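Local coordinates for alpha-L-rhamnosidase (Aspergillus terreus, PDB 6GSZ), which probably hydrolyses terminal non-reducing alpha-L-rhamnose residues from alpha-L-rhamnosides, and binds calcium, at residues I788-V793 with T840-V845; M811-W816 with V833-P838. One frame throughout, in Å; residues are numbered along the deposited sequence. Where two conformers were deposited one is given.

Interaction 1 (I788-V793 with T840-V845); sequences INIEVV and TRATVV. With CA (calcium ion), chain M.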
ATOM      1  N   ILE A 788      12.081  20.351  -7.127  1.00 13.15           N
ATOM      2  CA  ILE A 788      11.037  19.827  -7.960  1.00 13.81           C
ATOM      3  C   ILE A 788      11.338  20.134  -9.427  1.00 13.99           C
ATOM      4  O   ILE A 788      11.725  21.271  -9.747  1.00 16.21           O
ATOM      5  CB  ILE A 788       9.677  20.416  -7.542  1.00 13.85           C
ATOM      6  CG1 ILE A 788       9.486  20.239  -6.035  1.00 15.29           C
ATOM      7  CG2 ILE A 788       8.541  19.816  -8.357  1.00 15.78           C
ATOM      8  CD1 ILE A 788       8.222  20.845  -5.484  1.00 17.58           C
ATOM      9  N   ASN A 789      11.135  19.173 -10.328  1.00 13.71           N
ATOM     10  CA  ASN A 789      11.178  19.461 -11.791  0.60 14.48           C
ATOM     11  C   ASN A 789       9.721  19.596 -12.245  1.00 14.51           C
ATOM     12  O   ASN A 789       8.866  18.782 -11.842  1.00 15.48           O
ATOM     13  CB  ASN A 789      12.037  18.413 -12.527  0.60 17.02           C
ATOM     14  CG  ASN A 789      12.450  18.780 -13.944  0.60 18.49           C
ATOM     15  OD1 ASN A 789      13.282  19.685 -14.157  0.60 23.16           O
ATOM     16  ND2 ASN A 789      11.938  18.043 -14.936  0.60 20.58           N
ATOM     17  N   ILE A 790       9.457  20.641 -13.028  1.00 13.63           N
ATOM     18  CA  ILE A 790       8.149  20.920 -13.565  1.00 14.34           C
ATOM     19  C   ILE A 790       8.281  21.010 -15.078  1.00 14.42           C
ATOM     20  O   ILE A 790       8.696  22.077 -15.607  1.00 14.83           O
ATOM     21  CB  ILE A 790       7.501  22.172 -12.956  1.00 14.75           C
ATOM     22  CG1 ILE A 790       7.489  22.052 -11.433  1.00 15.57           C
ATOM     23  CG2 ILE A 790       6.109  22.336 -13.536  1.00 16.63           C
ATOM     24  CD1 ILE A 790       6.798  23.166 -10.705  1.00 17.57           C
ATOM     25  N   GLU A 791       8.034  19.895 -15.757  1.00 14.38           N
ATOM     26  CA  GLU A 791       8.362  19.727 -17.180  1.00 14.25           C
ATOM     27  C   GLU A 791       7.151  19.060 -17.848  1.00 15.16           C
ATOM     28  O   GLU A 791       7.173  17.876 -18.147  1.00 15.32           O
ATOM     29  CB  GLU A 791       9.690  18.950 -17.326  1.00 16.43           C
ATOM     30  CG  GLU A 791      10.211  18.765 -18.754  1.00 18.65           C
ATOM     31  CD  GLU A 791      11.594  18.112 -18.866  1.00 25.23           C
ATOM     32  OE1 GLU A 791      12.236  17.856 -17.844  1.00 32.90           O
ATOM     33  OE2 GLU A 791      12.051  17.802 -19.965  1.00 33.16           O
ATOM     34  N   VAL A 792       6.097  19.863 -18.059  1.00 13.42           N
ATOM     35  CA  VAL A 792       4.924  19.438 -18.747  1.00 14.85           C
ATOM     36  C   VAL A 792       5.225  19.221 -20.230  1.00 15.11           C
ATOM     37  O   VAL A 792       5.778  20.116 -20.877  1.00 16.50           O
ATOM     38  CB  VAL A 792       3.772  20.443 -18.603  1.00 16.48           C
ATOM     39  CG1 VAL A 792       2.630  20.090 -19.558  1.00 17.79           C
ATOM     40  CG2 VAL A 792       3.328  20.574 -17.159  1.00 17.46           C
ATOM     41  N   VAL A 793       4.839  18.075 -20.780  1.00 15.20           N
ATOM     42  CA  VAL A 793       4.954  17.791 -22.206  1.00 15.22           C
ATOM     43  C   VAL A 793       3.556  17.585 -22.773  1.00 17.05           C
ATOM     44  O   VAL A 793       3.009  16.488 -22.680  1.00 17.66           O
ATOM     45  CB  VAL A 793       5.880  16.596 -22.498  1.00 17.65           C
ATOM     46  CG1 VAL A 793       6.084  16.413 -23.999  1.00 21.62           C
ATOM     47  CG2 VAL A 793       7.229  16.743 -21.807  1.00 19.97           C
ATOM     48  N   THR A 840      10.813  24.973  -0.706  1.00 13.04           N
ATOM     49  CA  THR A 840      11.287  24.223  -1.875  1.00 13.42           C
ATOM     50  C   THR A 840      11.630  25.199  -3.011  1.00 13.45           C
ATOM     51  O   THR A 840      11.230  26.369  -2.981  1.00 14.18           O
ATOM     52  CB  THR A 840      10.261  23.184  -2.346  1.00 12.65           C
ATOM     53  OG1 THR A 840       9.147  23.815  -3.005  1.00 13.96           O
ATOM     54  CG2 THR A 840       9.785  22.309  -1.204  1.00 14.45           C
ATOM     55  N   ARG A 841      12.259  24.630  -4.041  1.00 13.25           N
ATOM     56  CA  ARG A 841      12.524  25.341  -5.286  1.00 13.65           C
ATOM     57  C   ARG A 841      12.228  24.388  -6.437  1.00 13.96           C
ATOM     58  O   ARG A 841      12.215  23.147  -6.244  1.00 14.97           O
ATOM     59  CB  ARG A 841      13.943  25.898  -5.406  1.00 15.19           C
ATOM     60  CG  ARG A 841      14.299  26.933  -4.350  1.00 16.68           C
ATOM     61  CD  ARG A 841      15.606  27.622  -4.589  1.00 20.18           C
ATOM     62  NE  ARG A 841      15.658  28.358  -5.859  1.00 23.29           N
ATOM     63  CZ  ARG A 841      15.124  29.575  -6.058  1.00 20.99           C
ATOM     64  NH1 ARG A 841      14.521  30.233  -5.077  1.00 23.23           N
ATOM     65  NH2 ARG A 841      15.255  30.170  -7.232  1.00 27.82           N
ATOM     66  N   ALA A 842      11.928  24.942  -7.603  1.00 15.69           N
ATOM     67  CA  ALA A 842      11.634  24.140  -8.759  1.00 15.06           C
ATOM     68  C   ALA A 842      12.401  24.658  -9.984  1.00 14.11           C
ATOM     69  O   ALA A 842      12.815  25.823 -10.052  1.00 16.80           O
ATOM     70  CB  ALA A 842      10.151  24.146  -9.024  1.00 16.28           C
ATOM     71  N   THR A 843      12.574  23.763 -10.950  1.00 14.45           N
ATOM     72  CA  THR A 843      13.000  24.108 -12.282  1.00 15.52           C
ATOM     73  C   THR A 843      11.813  23.879 -13.218  1.00 16.53           C
ATOM     74  O   THR A 843      11.332  22.745 -13.331  1.00 16.25           O
ATOM     75  CB  THR A 843      14.210  23.289 -12.748  1.00 20.25           C
ATOM     76  OG1 THR A 843      15.269  23.550 -11.840  1.00 23.22           O
ATOM     77  CG2 THR A 843      14.675  23.670 -14.139  1.00 22.44           C
ATOM     78  N   VAL A 844      11.314  24.970 -13.801  1.00 16.25           N
ATOM     79  CA  VAL A 844      10.243  24.913 -14.744  1.00 15.93           C
ATOM     80  C   VAL A 844      10.861  24.853 -16.138  1.00 17.00           C
ATOM     81  O   VAL A 844      11.632  25.745 -16.517  1.00 18.93           O
ATOM     82  CB  VAL A 844       9.299  26.112 -14.580  1.00 17.02           C
ATOM     83  CG1 VAL A 844       8.177  26.080 -15.607  1.00 18.13           C
ATOM     84  CG2 VAL A 844       8.771  26.224 -13.156  1.00 18.10           C
ATOM     85  N   VAL A 845      10.561  23.807 -16.891  1.00 16.41           N
ATOM     86  CA  VAL A 845      11.027  23.642 -18.267  1.00 16.84           C
ATOM     87  C   VAL A 845       9.812  23.820 -19.178  1.00 18.37           C
ATOM     88  O   VAL A 845       8.924  22.952 -19.206  1.00 18.68           O
ATOM     89  CB  VAL A 845      11.664  22.249 -18.460  1.00 19.33           C
ATOM     90  CG1 VAL A 845      12.167  22.065 -19.882  1.00 21.84           C
ATOM     91  CG2 VAL A 845      12.760  21.991 -17.438  1.00 23.85           C
TER
HETATM   92 CA    CA M 931      13.806  16.460 -18.959  1.00 40.81          CA
HETATM   93  O   HOH W   1      14.902  21.686  -9.086  1.00 48.43           O
HETATM   94  O   HOH W   2       6.562  22.778 -17.507  1.00 18.36           O
HETATM   95  O   HOH W   3       8.378  20.905 -20.985  1.00 25.78           O
HETATM   96  O   HOH W   4      13.259  15.105 -16.700  1.00 58.06           O
HETATM   97  O   HOH W   5      14.545  17.211 -16.550  1.00 72.26           O
HETATM   98  O   HOH W   6      15.071  18.767 -18.613  1.00 50.27           O
HETATM   99  O   HOH W   7      14.446  17.452 -20.976  0.50 36.49           O
HETATM  100  O   HOH W   8      14.270  15.149 -20.860  1.00 60.06           O
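Ile788 to Ile790 and Ala842 to Val844 run as parallel neighbours, their strand axes 21° apart, with Ile788 beside Ala842, Asn789 beside Thr843 and Ile790 beside Val844. Ile788 and Ile790 each bond to the residues flanking their partner, as in parallel pairing: Ile788 N donates to Arg841 O and Ile788 O accepts from Thr843 N, then Ile790 N donates to Thr843 O and Ile790 O accepts from Val845 N at 2.8 Å. Where the strands part, water 2 takes over, donating to Ile790 O and Val845 O and accepting from Val792 N.

The two faces differ sharply. On the buried one, the methyl of Ala842 touches two isoleucines: its CB lies 4.0 Å from Ile788 CB and 3.9 Å from Ile790 CD1. CG1 of Ile790 stands opposite its carbonyl carbon (chi1 -54°), and the extended second torsion carries CD1 back to that methyl.

The other side is more polar and holds a calcium ion. Glu791 runs out fully extended alongside Val845, pointing the same way, with CG 3.8 Å from Val845 CB. Its carboxylate grips the metal with both oxygens, OE1 and OE2 each 2.4 Å from the calcium, and five waters complete the shell. Asn789 steadies the carboxylate from two residues earlier in the chain: in the conformer given, ND2 donates to Glu791 OE1 at 2.9 Å, on the anti lone pair and in the amide plane, while OD1 faces Val845 CG2 at 4.0 Å.

Arg841 forms a salt bridge with Asp855. In the four-stranded sheet, 778-780 flanks 787-790 and 853-856 flanks 841-845, while the buried face packs on strands 810-819 and 828-836.

Interaction 2 (M811-W816 with V833-P838); sequences MASTKW and VAEVPP
Glu835 reaches across to Ser813 and Met811 from the neighbouring strand of an antiparallel hairpin. Its CB already lies 3.1 Å from Ser813 OG. CG, opposite the backbone N (chi1 -178°), comes within 3.7 Å of Met811 O, across the strand pair. The chain stays extended, and CD hangs about equally far from Ser813 OG and Met811 O. At the tip the two oxygens divide: OE1 accepts from Ser813 OG at 2.7 Å through its anti lone pair, and also lies 3.7 Å from Met811 CG, whose side chain runs obliquely across the carboxylate. OE2 takes a hydrogen from water 9, which gives its other one to Met811 O, so a water bridge ties the carboxylate back to the backbone.

Ser813 is held from two sides. Its OG, tucked between the backbone N and the carbonyl carbon (chi1 67°), donates to the glutamate and accepts from water 10, which also donates to Val833 O. Beneath these side chains, Ser813 and Glu835 bond through both N-H and C=O groups, and Lys815 and Val833 do the same, with Val833 N to Lys815 O the straighter link at 175°. Thr814 and Ala834 form the non-hydrogen-bonded pair between them. Further along this face, Lys815 lies beside Val833, in the conformer given with its CE 4.2 Å from Val833 CG2.

On the other face, Ala812 CB meets Pro837 CD at 4.1 Å, close to where the second strand gives way to proline. Strands 810-819 and 828-836 pair as an antiparallel beta hairpin whose connection is partly unmodelled, the third and fourth of five strands in an antiparallel sheet that strand 430-434 also joins; both segments lie in the C-terminal domain.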
ATOM      1  N   MET A 811       1.745  21.609  -0.775  1.00 13.79           N
ATOM      2  CA  MET A 811       1.198  21.278  -2.077  1.00 14.55           C
ATOM      3  C   MET A 811       2.055  21.822  -3.223  1.00 14.02           C
ATOM      4  O   MET A 811       2.434  23.014  -3.240  1.00 15.37           O
ATOM      5  CB  MET A 811      -0.221  21.824  -2.214  1.00 17.24           C
ATOM      6  CG  MET A 811      -0.957  21.279  -3.420  1.00 22.59           C
ATOM      7  SD  MET A 811      -1.261  19.496  -3.337  1.00 27.52           S
ATOM      8  CE  MET A 811      -2.379  19.466  -1.947  1.00 32.84           C
ATOM      9  N   ALA A 812       2.378  20.930  -4.169  1.00 13.44           N
ATOM     10  CA  ALA A 812       2.876  21.289  -5.485  1.00 13.65           C
ATOM     11  C   ALA A 812       1.776  21.013  -6.503  1.00 14.18           C
ATOM     12  O   ALA A 812       1.012  20.059  -6.339  1.00 14.58           O
ATOM     13  CB  ALA A 812       4.111  20.505  -5.850  1.00 13.28           C
ATOM     14  N   SER A 813       1.665  21.808  -7.558  1.00 13.53           N
ATOM     15  CA  SER A 813       0.628  21.510  -8.545  1.00 13.86           C
ATOM     16  C   SER A 813       0.982  22.125  -9.877  1.00 12.78           C
ATOM     17  O   SER A 813       1.704  23.144  -9.938  1.00 14.47           O
ATOM     18  CB  SER A 813      -0.744  21.982  -8.114  1.00 15.06           C
ATOM     19  OG  SER A 813      -0.842  23.392  -8.058  1.00 17.21           O
ATOM     20  N   THR A 814       0.385  21.559 -10.927  1.00 12.74           N
ATOM     21  CA  THR A 814       0.374  22.168 -12.248  1.00 13.94           C
ATOM     22  C   THR A 814      -1.068  22.192 -12.755  1.00 14.45           C
ATOM     23  O   THR A 814      -1.846  21.263 -12.575  1.00 14.69           O
ATOM     24  CB  THR A 814       1.273  21.416 -13.235  1.00 15.40           C
ATOM     25  OG1 THR A 814       0.816  20.059 -13.328  1.00 15.11           O
ATOM     26  CG2 THR A 814       2.716  21.453 -12.796  1.00 15.69           C
ATOM     27  N   LYS A 815      -1.420  23.284 -13.410  1.00 15.69           N
ATOM     28  CA  LYS A 815      -2.635  23.395 -14.187  0.50 15.75           C
ATOM     29  C   LYS A 815      -2.224  24.060 -15.499  1.00 15.97           C
ATOM     30  O   LYS A 815      -1.712  25.171 -15.482  1.00 17.39           O
ATOM     31  CB  LYS A 815      -3.707  24.234 -13.483  0.50 18.47           C
ATOM     32  CG  LYS A 815      -5.023  24.399 -14.242  0.50 24.36           C
ATOM     33  CD  LYS A 815      -6.012  25.371 -13.583  0.50 29.32           C
ATOM     34  CE  LYS A 815      -5.436  26.757 -13.370  0.50 35.09           C
ATOM     35  NZ  LYS A 815      -6.400  27.698 -12.746  0.50 40.66           N
ATOM     36  N   TRP A 816      -2.393  23.353 -16.605  1.00 15.04           N
ATOM     37  CA  TRP A 816      -2.036  23.920 -17.901  1.00 15.31           C
ATOM     38  C   TRP A 816      -3.182  23.759 -18.887  1.00 16.02           C
ATOM     39  O   TRP A 816      -4.045  22.901 -18.737  1.00 16.43           O
ATOM     40  CB  TRP A 816      -0.735  23.338 -18.459  1.00 15.98           C
ATOM     41  CG  TRP A 816      -0.729  21.866 -18.705  1.00 14.67           C
ATOM     42  CD1 TRP A 816      -0.312  20.886 -17.843  1.00 15.78           C
ATOM     43  CD2 TRP A 816      -1.150  21.196 -19.906  1.00 15.83           C
ATOM     44  NE1 TRP A 816      -0.439  19.662 -18.440  1.00 16.60           N
ATOM     45  CE2 TRP A 816      -0.947  19.812 -19.703  1.00 16.37           C
ATOM     46  CE3 TRP A 816      -1.645  21.623 -21.146  1.00 18.37           C
ATOM     47  CZ2 TRP A 816      -1.198  18.871 -20.695  1.00 17.23           C
ATOM     48  CZ3 TRP A 816      -1.908  20.686 -22.126  1.00 17.48           C
ATOM     49  CH2 TRP A 816      -1.703  19.322 -21.891  1.00 18.88           C
ATOM     50  N   VAL A 833      -0.047  27.332 -14.739  1.00 16.17           N
ATOM     51  CA  VAL A 833       0.024  27.791 -13.374  1.00 16.59           C
ATOM     52  C   VAL A 833       0.696  26.699 -12.551  1.00 15.44           C
ATOM     53  O   VAL A 833       0.187  25.563 -12.500  1.00 16.34           O
ATOM     54  CB  VAL A 833      -1.373  28.113 -12.824  1.00 17.81           C
ATOM     55  CG1 VAL A 833      -1.328  28.543 -11.360  1.00 20.83           C
ATOM     56  CG2 VAL A 833      -2.048  29.188 -13.665  1.00 20.27           C
ATOM     57  N   ALA A 834       1.831  27.035 -11.931  1.00 16.33           N
ATOM     58  CA  ALA A 834       2.629  26.093 -11.168  1.00 15.98           C
ATOM     59  C   ALA A 834       2.697  26.590  -9.726  1.00 17.42           C
ATOM     60  O   ALA A 834       3.043  27.728  -9.480  1.00 20.28           O
ATOM     61  CB  ALA A 834       4.011  25.986 -11.746  1.00 18.45           C
ATOM     62  N   GLU A 835       2.304  25.722  -8.801  1.00 14.56           N
ATOM     63  CA  GLU A 835       2.375  25.992  -7.373  1.00 14.67           C
ATOM     64  C   GLU A 835       3.564  25.238  -6.790  1.00 13.91           C
ATOM     65  O   GLU A 835       3.682  24.031  -7.015  1.00 14.79           O
ATOM     66  CB  GLU A 835       1.089  25.493  -6.745  1.00 19.06           C
ATOM     67  CG  GLU A 835       0.943  25.709  -5.282  1.00 23.25           C
ATOM     68  CD  GLU A 835      -0.371  25.126  -4.749  1.00 28.07           C
ATOM     69  OE1 GLU A 835      -1.080  24.345  -5.512  1.00 25.95           O
ATOM     70  OE2 GLU A 835      -0.697  25.444  -3.589  1.00 31.22           O
ATOM     71  N   VAL A 836       4.431  25.962  -6.090  1.00 12.60           N
ATOM     72  CA  VAL A 836       5.681  25.452  -5.508  1.00 13.92           C
ATOM     73  C   VAL A 836       5.600  25.711  -4.015  1.00 14.95           C
ATOM     74  O   VAL A 836       5.388  26.842  -3.597  1.00 14.21           O
ATOM     75  CB  VAL A 836       6.910  26.109  -6.162  1.00 15.74           C
ATOM     76  CG1 VAL A 836       8.239  25.714  -5.517  1.00 15.77           C
ATOM     77  CG2 VAL A 836       6.915  25.806  -7.652  1.00 15.79           C
ATOM     78  N   PRO A 837       5.711  24.675  -3.155  1.00 14.54           N
ATOM     79  CA  PRO A 837       5.494  24.903  -1.739  1.00 12.51           C
ATOM     80  C   PRO A 837       6.623  25.623  -1.022  1.00 13.22           C
ATOM     81  O   PRO A 837       7.797  25.611  -1.463  1.00 14.02           O
ATOM     82  CB  PRO A 837       5.267  23.479  -1.176  1.00 13.59           C
ATOM     83  CG  PRO A 837       5.993  22.573  -2.158  1.00 14.15           C
ATOM     84  CD  PRO A 837       5.943  23.267  -3.500  1.00 14.43           C
ATOM     85  N   PRO A 838       6.280  26.243   0.134  1.00 12.60           N
ATOM     86  CA  PRO A 838       7.277  26.867   0.987  1.00 13.24           C
ATOM     87  C   PRO A 838       8.447  25.904   1.227  1.00 13.51           C
ATOM     88  O   PRO A 838       8.259  24.713   1.464  1.00 13.59           O
ATOM     89  CB  PRO A 838       6.503  27.225   2.266  1.00 14.62           C
ATOM     90  CG  PRO A 838       5.075  27.364   1.799  1.00 14.97           C
ATOM     91  CD  PRO A 838       4.925  26.326   0.718  1.00 15.37           C
TER
HETATM   92  O   HOH W   9       2.034  25.329  -1.942  1.00 22.60           O
HETATM   93  O   HOH W  10      -1.399  24.863 -10.226  1.00 21.11           O

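Interactions 1 and 2 are pairings within two different sheets, all four segments belonging to the C-terminal domain, packed face to face with centres 9 Å apart. Interaction 2 lies within the stretch of chain closed by interaction 1, and strand 841-845 follows 828-836 after a short prolyl link. Between the sheets the contact is largely apolar: Ile790 CG2 meets Thr814 CG2 at 3.6 Å, and Ala842 CB meets Val836 CG2 at 3.9 Å, while Ile788 rests on Pro837. Most polar side chains turn away from this core, though Thr814 faces it and bonds Gly776 O. Interaction 1, parallel, puts a carboxylate on calcium; interaction 2, antiparallel, ties one to a serine and a bridging water.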